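Local structure of BvnE (Penicillium brevicompactum, 6U9I) at residues A[14-26]-A[88-101]. The protein is a semipinacolase (isomerase) that probably carries out the stereoselective semipinacol rearrangement in the assembly of the fungal brevianamides. Sequence-based numbering, arbitrary orientation.
Sequences LREQLIVSAHRWL and PIVDERLRKVVMHL
Leu14 opens the contact by setting its CD2 over the centre of one face of the Arg95 guanidinium, 3.7 Å from Arg95 CZ. Its CG lies anti to the backbone N (chi1 -176°), and chi2 of 71° then sets CD2 over that face. Glu124 pairs with the same guanidinium. The Glu92 carboxylate lies against the first turn of helix 14-31, with OE1 3.3 Å from Arg15 CB. Arg15 NH1 donates to a water and stays 5.1 Å from Glu92 OE1, so the two opposite charges are near but not in contact. An alanine in place of Glu92 would probably open a gap against Leu14 CB and Arg15 CB and take a negative charge from near the Arg15 guanidinium. The extended Arg15 chain lays one guanidinium face over Val90 CB, and its NH2 forms a salt bridge with Asp91 of the second subunit. Leu18 CD1 meets Val90 CG1 at 3.8 Å. Ile19 CG1 packs on the other methyl, Val90 CG2, at 3.6 Å. Ala22 CB rests on Val97 CG1 at 3.7 Å. Met99 CE touches both Trp25 CE3 and Leu26 CG. Leu101 CD1 meets the Trp25 ring at its edge, 3.8 Å from CZ3. The helix thus packs across the beta-hairpin formed by strands 89-91 and 96-107, at 51° to segment 96-101. The chemistry is apolar along the helix, with charge at its N-terminal end, beside the dimer interface.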
ATOM      1  N   LEU A  14      15.303  11.214  14.419  1.00 34.18           N
ATOM      2  CA  LEU A  14      14.023  11.473  13.773  1.00 26.19           C
ATOM      3  C   LEU A  14      13.312  10.183  13.373  1.00 24.73           C
ATOM      4  O   LEU A  14      12.079  10.109  13.444  1.00 21.47           O
ATOM      5  CB  LEU A  14      14.228  12.363  12.559  1.00 36.51           C
ATOM      6  CG  LEU A  14      12.926  12.766  11.882  1.00 27.24           C
ATOM      7  CD1 LEU A  14      12.159  13.755  12.741  1.00 30.35           C
ATOM      8  CD2 LEU A  14      13.247  13.373  10.532  1.00 43.16           C
ATOM      9  N   ARG A  15      14.061   9.162  12.951  1.00 26.74           N
ATOM     10  CA  ARG A  15      13.435   7.882  12.628  1.00 26.18           C
ATOM     11  C   ARG A  15      12.666   7.332  13.821  1.00 24.32           C
ATOM     12  O   ARG A  15      11.523   6.883  13.687  1.00 22.18           O
ATOM     13  CB  ARG A  15      14.485   6.874  12.168  1.00 27.74           C
ATOM     14  CG  ARG A  15      13.898   5.501  11.897  1.00 23.72           C
ATOM     15  CD  ARG A  15      14.965   4.452  11.583  1.00 31.34           C
ATOM     16  NE  ARG A  15      14.349   3.225  11.078  1.00 29.73           N
ATOM     17  CZ  ARG A  15      14.054   3.027   9.799  1.00 24.71           C
ATOM     18  NH1 ARG A  15      14.330   3.976   8.901  1.00 22.21           N
ATOM     19  NH2 ARG A  15      13.475   1.892   9.418  1.00 23.02           N
ATOM     20  N   GLU A  16      13.275   7.349  15.006  1.00 24.20           N
ATOM     21  CA  GLU A  16      12.579   6.800  16.162  1.00 27.80           C
ATOM     22  C   GLU A  16      11.351   7.633  16.510  1.00 24.17           C
ATOM     23  O   GLU A  16      10.304   7.081  16.864  1.00 21.82           O
ATOM     24  CB  GLU A  16      13.537   6.683  17.352  1.00 31.02           C
ATOM     25  CG  GLU A  16      14.725   5.738  17.101  1.00 45.83           C
ATOM     26  CD  GLU A  16      15.794   6.327  16.176  1.00 63.33           C
ATOM     27  OE1 GLU A  16      15.709   7.530  15.846  1.00 58.70           O
ATOM     28  OE2 GLU A  16      16.716   5.583  15.774  1.00 60.48           O
ATOM     29  N   GLN A  17      11.450   8.960  16.380  1.00 22.42           N
ATOM     30  CA  GLN A  17      10.293   9.819  16.616  1.00 19.67           C
ATOM     31  C   GLN A  17       9.146   9.483  15.667  1.00 18.95           C
ATOM     32  O   GLN A  17       7.982   9.462  16.078  1.00 20.06           O
ATOM     33  CB  GLN A  17      10.680  11.286  16.456  1.00 21.99           C
ATOM     34  CG  GLN A  17       9.480  12.239  16.456  1.00 27.30           C
ATOM     35  CD  GLN A  17       8.808  12.347  17.816  1.00 36.58           C
ATOM     36  OE1 GLN A  17       9.158  13.211  18.617  1.00 46.09           O
ATOM     37  NE2 GLN A  17       7.833  11.476  18.079  1.00 31.61           N
ATOM     38  N   LEU A  18       9.456   9.238  14.387  1.00 16.25           N
ATOM     39  CA  LEU A  18       8.396   8.922  13.431  1.00 15.99           C
ATOM     40  C   LEU A  18       7.767   7.567  13.743  1.00 17.28           C
ATOM     41  O   LEU A  18       6.549   7.392  13.611  1.00 16.62           O
ATOM     42  CB  LEU A  18       8.947   8.966  12.002  1.00 16.39           C
ATOM     43  CG  LEU A  18       9.313  10.373  11.493  1.00 17.03           C
ATOM     44  CD1 LEU A  18      10.240  10.307  10.281  1.00 16.31           C
ATOM     45  CD2 LEU A  18       8.043  11.180  11.148  1.00 16.77           C
ATOM     46  N   ILE A  19       8.578   6.606  14.195  1.00 18.53           N
ATOM     47  CA  ILE A  19       8.033   5.308  14.577  1.00 18.02           C
ATOM     48  C   ILE A  19       7.138   5.441  15.803  1.00 15.18           C
ATOM     49  O   ILE A  19       6.058   4.848  15.861  1.00 17.73           O
ATOM     50  CB  ILE A  19       9.180   4.299  14.798  1.00 19.94           C
ATOM     51  CG1 ILE A  19       9.836   3.976  13.454  1.00 22.88           C
ATOM     52  CG2 ILE A  19       8.664   3.034  15.507  1.00 21.40           C
ATOM     53  CD1 ILE A  19      11.035   3.044  13.527  1.00 27.57           C
ATOM     54  N   VAL A  20       7.559   6.242  16.792  1.00 17.32           N
ATOM     55  CA  VAL A  20       6.724   6.492  17.965  1.00 16.88           C
ATOM     56  C   VAL A  20       5.400   7.135  17.565  1.00 16.33           C
ATOM     57  O   VAL A  20       4.333   6.744  18.054  1.00 18.05           O
ATOM     58  CB  VAL A  20       7.489   7.352  18.991  1.00 21.60           C
ATOM     59  CG1 VAL A  20       6.532   7.960  19.999  1.00 25.47           C
ATOM     60  CG2 VAL A  20       8.557   6.507  19.688  1.00 24.98           C
ATOM     61  N   SER A  21       5.433   8.124  16.664  1.00 18.36           N
ATOM     62  CA  SER A  21       4.164   8.739  16.264  1.00 16.39           C
ATOM     63  C   SER A  21       3.307   7.814  15.412  1.00 14.15           C
ATOM     64  O   SER A  21       2.074   7.896  15.478  1.00 15.91           O
ATOM     65  CB  SER A  21       4.386  10.068  15.537  1.00 20.25           C
ATOM     66  OG  SER A  21       5.238  10.914  16.278  1.00 21.69           O
ATOM     67  N   ALA A  22       3.921   6.946  14.600  1.00 16.21           N
ATOM     68  CA  ALA A  22       3.121   5.973  13.859  1.00 14.45           C
ATOM     69  C   ALA A  22       2.472   4.970  14.806  1.00 14.73           C
ATOM     70  O   ALA A  22       1.302   4.602  14.635  1.00 14.41           O
ATOM     71  CB  ALA A  22       3.984   5.247  12.823  1.00 16.86           C
ATOM     72  N   HIS A  23       3.210   4.510  15.819  1.00 16.53           N
ATOM     73  CA  HIS A  23       2.589   3.602  16.774  1.00 18.76           C
ATOM     74  C   HIS A  23       1.542   4.311  17.616  1.00 17.58           C
ATOM     75  O   HIS A  23       0.542   3.695  18.001  1.00 19.56           O
ATOM     76  CB  HIS A  23       3.655   2.947  17.652  1.00 20.80           C
ATOM     77  CG  HIS A  23       4.357   1.808  16.975  1.00 25.54           C
ATOM     78  ND1 HIS A  23       3.698   0.664  16.575  1.00 31.58           N
ATOM     79  CD2 HIS A  23       5.650   1.645  16.606  1.00 27.25           C
ATOM     80  CE1 HIS A  23       4.558  -0.156  15.994  1.00 29.41           C
ATOM     81  NE2 HIS A  23       5.748   0.416  15.998  1.00 26.34           N
ATOM     82  N   ARG A  24       1.733   5.604  17.894  1.00 17.70           N
ATOM     83  CA  ARG A  24       0.687   6.340  18.593  1.00 18.16           C
ATOM     84  C   ARG A  24      -0.574   6.415  17.752  1.00 17.46           C
ATOM     85  O   ARG A  24      -1.690   6.304  18.278  1.00 17.50           O
ATOM     86  CB  ARG A  24       1.171   7.742  18.969  1.00 17.37           C
ATOM     87  CG  ARG A  24       0.123   8.550  19.742  1.00 22.47           C
ATOM     88  CD  ARG A  24       0.652   9.931  20.072  1.00 24.29           C
ATOM     89  NE  ARG A  24       1.014  10.641  18.847  1.00 24.11           N
ATOM     90  CZ  ARG A  24       1.581  11.843  18.818  1.00 30.08           C
ATOM     91  NH1 ARG A  24       1.881  12.404  17.654  1.00 23.42           N
ATOM     92  NH2 ARG A  24       1.849  12.479  19.956  1.00 26.97           N
ATOM     93  N   TRP A  25      -0.417   6.615  16.435  1.00 17.67           N
ATOM     94  CA  TRP A  25      -1.580   6.631  15.557  1.00 16.54           C
ATOM     95  C   TRP A  25      -2.329   5.303  15.621  1.00 15.94           C
ATOM     96  O   TRP A  25      -3.561   5.279  15.700  1.00 18.08           O
ATOM     97  CB  TRP A  25      -1.143   6.951  14.124  1.00 16.98           C
ATOM     98  CG  TRP A  25      -2.278   7.025  13.156  1.00 18.47           C
ATOM     99  CD1 TRP A  25      -3.136   8.073  12.981  1.00 20.10           C
ATOM    100  CD2 TRP A  25      -2.683   6.009  12.220  1.00 18.54           C
ATOM    101  NE1 TRP A  25      -4.051   7.777  11.993  1.00 20.04           N
ATOM    102  CE2 TRP A  25      -3.794   6.516  11.513  1.00 16.82           C
ATOM    103  CE3 TRP A  25      -2.212   4.722  11.910  1.00 18.96           C
ATOM    104  CZ2 TRP A  25      -4.447   5.781  10.519  1.00 22.38           C
ATOM    105  CZ3 TRP A  25      -2.869   3.993  10.916  1.00 17.59           C
ATOM    106  CH2 TRP A  25      -3.969   4.528  10.236  1.00 23.75           C
ATOM    107  N   LEU A  26      -1.599   4.184  15.604  1.00 14.14           N
ATOM    108  CA  LEU A  26      -2.250   2.885  15.724  1.00 14.48           C
ATOM    109  C   LEU A  26      -2.961   2.746  17.066  1.00 16.89           C
ATOM    110  O   LEU A  26      -4.084   2.231  17.131  1.00 16.35           O
ATOM    111  CB  LEU A  26      -1.221   1.762  15.575  1.00 17.99           C
ATOM    112  CG  LEU A  26      -0.709   1.363  14.186  1.00 26.21           C
ATOM    113  CD1 LEU A  26       0.187   0.139  14.335  1.00 20.85           C
ATOM    114  CD2 LEU A  26      -1.845   1.058  13.212  1.00 18.82           C
ATOM    115  N   PRO A  88       6.983  -0.968  10.328  1.00 15.44           N
ATOM    116  CA  PRO A  88       6.889   0.357   9.700  1.00 11.67           C
ATOM    117  C   PRO A  88       8.090   0.654   8.813  1.00 16.36           C
ATOM    118  O   PRO A  88       9.237   0.364   9.157  1.00 18.15           O
ATOM    119  CB  PRO A  88       6.822   1.314  10.895  1.00 14.74           C
ATOM    120  CG  PRO A  88       6.316   0.477  12.021  1.00 17.24           C
ATOM    121  CD  PRO A  88       6.923  -0.882  11.798  1.00 16.47           C
ATOM    122  N   ILE A  89       7.813   1.269   7.669  1.00 12.83           N
ATOM    123  CA  ILE A  89       8.826   1.684   6.706  1.00 13.30           C
ATOM    124  C   ILE A  89       8.915   3.192   6.824  1.00 15.89           C
ATOM    125  O   ILE A  89       7.901   3.873   6.671  1.00 16.35           O
ATOM    126  CB  ILE A  89       8.440   1.269   5.280  1.00 15.94           C
ATOM    127  CG1 ILE A  89       8.193  -0.238   5.222  1.00 16.58           C
ATOM    128  CG2 ILE A  89       9.504   1.705   4.287  1.00 16.80           C
ATOM    129  CD1 ILE A  89       7.545  -0.675   3.929  1.00 19.69           C
ATOM    130  N   VAL A  90      10.106   3.724   7.104  1.00 14.45           N
ATOM    131  CA  VAL A  90      10.244   5.123   7.517  1.00 16.63           C
ATOM    132  C   VAL A  90      11.145   5.868   6.542  1.00 18.89           C
ATOM    133  O   VAL A  90      12.313   5.495   6.363  1.00 18.34           O
ATOM    134  CB  VAL A  90      10.801   5.242   8.944  1.00 16.34           C
ATOM    135  CG1 VAL A  90      10.862   6.721   9.359  1.00 17.43           C
ATOM    136  CG2 VAL A  90       9.939   4.456   9.908  1.00 17.80           C
ATOM    137  N   ASP A  91      10.619   6.957   5.948  1.00 17.18           N
ATOM    138  CA  ASP A  91      11.415   7.896   5.155  1.00 17.30           C
ATOM    139  C   ASP A  91      11.583   9.155   6.001  1.00 18.22           C
ATOM    140  O   ASP A  91      10.689  10.004   6.036  1.00 19.34           O
ATOM    141  CB  ASP A  91      10.747   8.201   3.814  1.00 16.85           C
ATOM    142  CG  ASP A  91      11.622   9.071   2.886  1.00 19.95           C
ATOM    143  OD1 ASP A  91      12.545   9.746   3.377  1.00 20.84           O
ATOM    144  OD2 ASP A  91      11.377   9.092   1.656  1.00 20.18           O
ATOM    145  N   GLU A  92      12.732   9.266   6.683  1.00 17.63           N
ATOM    146  CA  GLU A  92      12.982  10.410   7.563  1.00 21.05           C
ATOM    147  C   GLU A  92      12.929  11.726   6.802  1.00 17.93           C
ATOM    148  O   GLU A  92      12.423  12.729   7.315  1.00 22.91           O
ATOM    149  CB  GLU A  92      14.353  10.283   8.223  1.00 25.77           C
ATOM    150  CG  GLU A  92      14.401   9.433   9.448  1.00 29.31           C
ATOM    151  CD  GLU A  92      15.772   9.483  10.099  1.00 42.34           C
ATOM    152  OE1 GLU A  92      16.480   8.453  10.082  1.00 39.60           O
ATOM    153  OE2 GLU A  92      16.149  10.565  10.611  1.00 40.57           O
ATOM    154  N   ARG A  93      13.483  11.747   5.591  1.00 19.73           N
ATOM    155  CA  ARG A  93      13.556  12.993   4.833  1.00 20.56           C
ATOM    156  C   ARG A  93      12.167  13.532   4.509  1.00 23.17           C
ATOM    157  O   ARG A  93      11.918  14.740   4.618  1.00 21.01           O
ATOM    158  CB  ARG A  93      14.355  12.777   3.550  1.00 22.06           C
ATOM    159  CG  ARG A  93      14.410  14.022   2.673  1.00 27.84           C
ATOM    160  CD  ARG A  93      15.493  13.928   1.610  1.00 39.20           C
ATOM    161  NE  ARG A  93      15.431  15.086   0.718  1.00 48.45           N
ATOM    162  CZ  ARG A  93      16.220  16.152   0.822  1.00 50.31           C
ATOM    163  NH1 ARG A  93      16.085  17.162  -0.030  1.00 50.20           N
ATOM    164  NH2 ARG A  93      17.147  16.204   1.771  1.00 54.95           N
ATOM    165  N   LEU A  94      11.250  12.656   4.110  1.00 17.69           N
ATOM    166  CA  LEU A  94       9.895  13.045   3.757  1.00 15.27           C
ATOM    167  C   LEU A  94       8.930  13.027   4.938  1.00 15.97           C
ATOM    168  O   LEU A  94       7.758  13.394   4.763  1.00 18.16           O
ATOM    169  CB  LEU A  94       9.366  12.133   2.646  1.00 16.58           C
ATOM    170  CG  LEU A  94      10.209  12.096   1.367  1.00 21.89           C
ATOM    171  CD1 LEU A  94       9.504  11.307   0.283  1.00 20.39           C
ATOM    172  CD2 LEU A  94      10.497  13.521   0.879  1.00 28.18           C
ATOM    173  N   ARG A  95       9.386  12.619   6.127  1.00 15.94           N
ATOM    174  CA  ARG A  95       8.525  12.491   7.309  1.00 14.51           C
ATOM    175  C   ARG A  95       7.366  11.535   7.044  1.00 16.13           C
ATOM    176  O   ARG A  95       6.241  11.761   7.497  1.00 14.25           O
ATOM    177  CB  ARG A  95       7.981  13.847   7.778  1.00 19.20           C
ATOM    178  CG  ARG A  95       8.845  14.579   8.783  1.00 26.70           C
ATOM    179  CD  ARG A  95      10.168  14.903   8.200  1.00 28.99           C
ATOM    180  NE  ARG A  95      10.909  15.899   8.963  1.00 27.47           N
ATOM    181  CZ  ARG A  95      12.099  16.339   8.585  1.00 30.43           C
ATOM    182  NH1 ARG A  95      12.748  17.257   9.299  1.00 28.44           N
ATOM    183  NH2 ARG A  95      12.646  15.835   7.489  1.00 33.33           N
ATOM    184  N   LYS A  96       7.640  10.444   6.328  1.00 14.32           N
ATOM    185  CA  LYS A  96       6.588   9.501   5.973  1.00 12.71           C
ATOM    186  C   LYS A  96       6.840   8.155   6.638  1.00 15.28           C
ATOM    187  O   LYS A  96       7.990   7.741   6.814  1.00 15.54           O
ATOM    188  CB  LYS A  96       6.487   9.321   4.471  1.00 15.69           C
ATOM    189  CG  LYS A  96       5.950  10.572   3.779  1.00 15.64           C
ATOM    190  CD  LYS A  96       5.790  10.334   2.301  1.00 17.00           C
ATOM    191  CE  LYS A  96       5.572  11.644   1.556  1.00 19.39           C
ATOM    192  NZ  LYS A  96       4.168  12.174   1.694  1.00 21.69           N
ATOM    193  N   VAL A  97       5.744   7.489   7.015  1.00 11.46           N
ATOM    194  CA  VAL A  97       5.789   6.119   7.534  1.00 12.37           C
ATOM    195  C   VAL A  97       4.756   5.297   6.780  1.00 13.66           C
ATOM    196  O   VAL A  97       3.578   5.669   6.740  1.00 14.48           O
ATOM    197  CB  VAL A  97       5.506   6.054   9.046  1.00 14.03           C
ATOM    198  CG1 VAL A  97       5.557   4.579   9.533  1.00 11.31           C
ATOM    199  CG2 VAL A  97       6.509   6.909   9.812  1.00 14.75           C
ATOM    200  N   VAL A  98       5.186   4.171   6.205  1.00 14.41           N
ATOM    201  CA  VAL A  98       4.295   3.275   5.465  1.00 11.85           C
ATOM    202  C   VAL A  98       4.067   2.020   6.298  1.00 12.61           C
ATOM    203  O   VAL A  98       5.023   1.460   6.841  1.00 14.40           O
ATOM    204  CB  VAL A  98       4.887   2.920   4.093  1.00 14.35           C
ATOM    205  CG1 VAL A  98       3.969   1.951   3.343  1.00 16.15           C
ATOM    206  CG2 VAL A  98       5.096   4.199   3.275  1.00 12.14           C
ATOM    207  N   MET A  99       2.811   1.575   6.393  1.00 13.08           N
ATOM    208  CA  MET A  99       2.489   0.389   7.181  1.00 14.45           C
ATOM    209  C   MET A  99       1.479  -0.484   6.457  1.00 15.89           C
ATOM    210  O   MET A  99       0.452  -0.003   5.969  1.00 14.74           O
ATOM    211  CB  MET A  99       1.946   0.753   8.564  1.00 14.24           C
ATOM    212  CG  MET A  99       3.012   1.405   9.448  1.00 21.73           C
ATOM    213  SD  MET A  99       2.451   1.701  11.123  1.00 19.53           S
ATOM    214  CE  MET A  99       1.172   2.918  10.845  1.00 19.46           C
ATOM    215  N   HIS A 100       1.778  -1.776   6.426  1.00 13.55           N
ATOM    216  CA  HIS A 100       0.879  -2.796   5.909  1.00 14.32           C
ATOM    217  C   HIS A 100       0.058  -3.306   7.088  1.00 12.99           C
ATOM    218  O   HIS A 100       0.616  -3.878   8.025  1.00 12.91           O
ATOM    219  CB  HIS A 100       1.718  -3.904   5.276  1.00 14.58           C
ATOM    220  CG  HIS A 100       0.938  -4.890   4.469  1.00 15.27           C
ATOM    221  ND1 HIS A 100       1.481  -6.090   4.061  1.00 16.82           N
ATOM    222  CD2 HIS A 100      -0.329  -4.862   3.988  1.00 13.92           C
ATOM    223  CE1 HIS A 100       0.580  -6.763   3.364  1.00 20.36           C
ATOM    224  NE2 HIS A 100      -0.527  -6.041   3.304  1.00 15.67           N
ATOM    225  N   LEU A 101      -1.258  -3.078   7.060  1.00 13.01           N
ATOM    226  CA  LEU A 101      -2.108  -3.235   8.235  1.00 14.13           C
ATOM    227  C   LEU A 101      -3.257  -4.195   7.976  1.00 15.54           C
ATOM    228  O   LEU A 101      -3.756  -4.311   6.855  1.00 16.28           O
ATOM    229  CB  LEU A 101      -2.716  -1.893   8.678  1.00 13.24           C
ATOM    230  CG  LEU A 101      -1.760  -0.749   9.020  1.00 12.42           C
ATOM    231  CD1 LEU A 101      -2.545   0.515   9.392  1.00 15.28           C
ATOM    232  CD2 LEU A 101      -0.788  -1.127  10.137  1.00 13.75           C
TER
HETATM  233  O   HOH W   1      16.010   6.406   8.846  1.00 31.07           O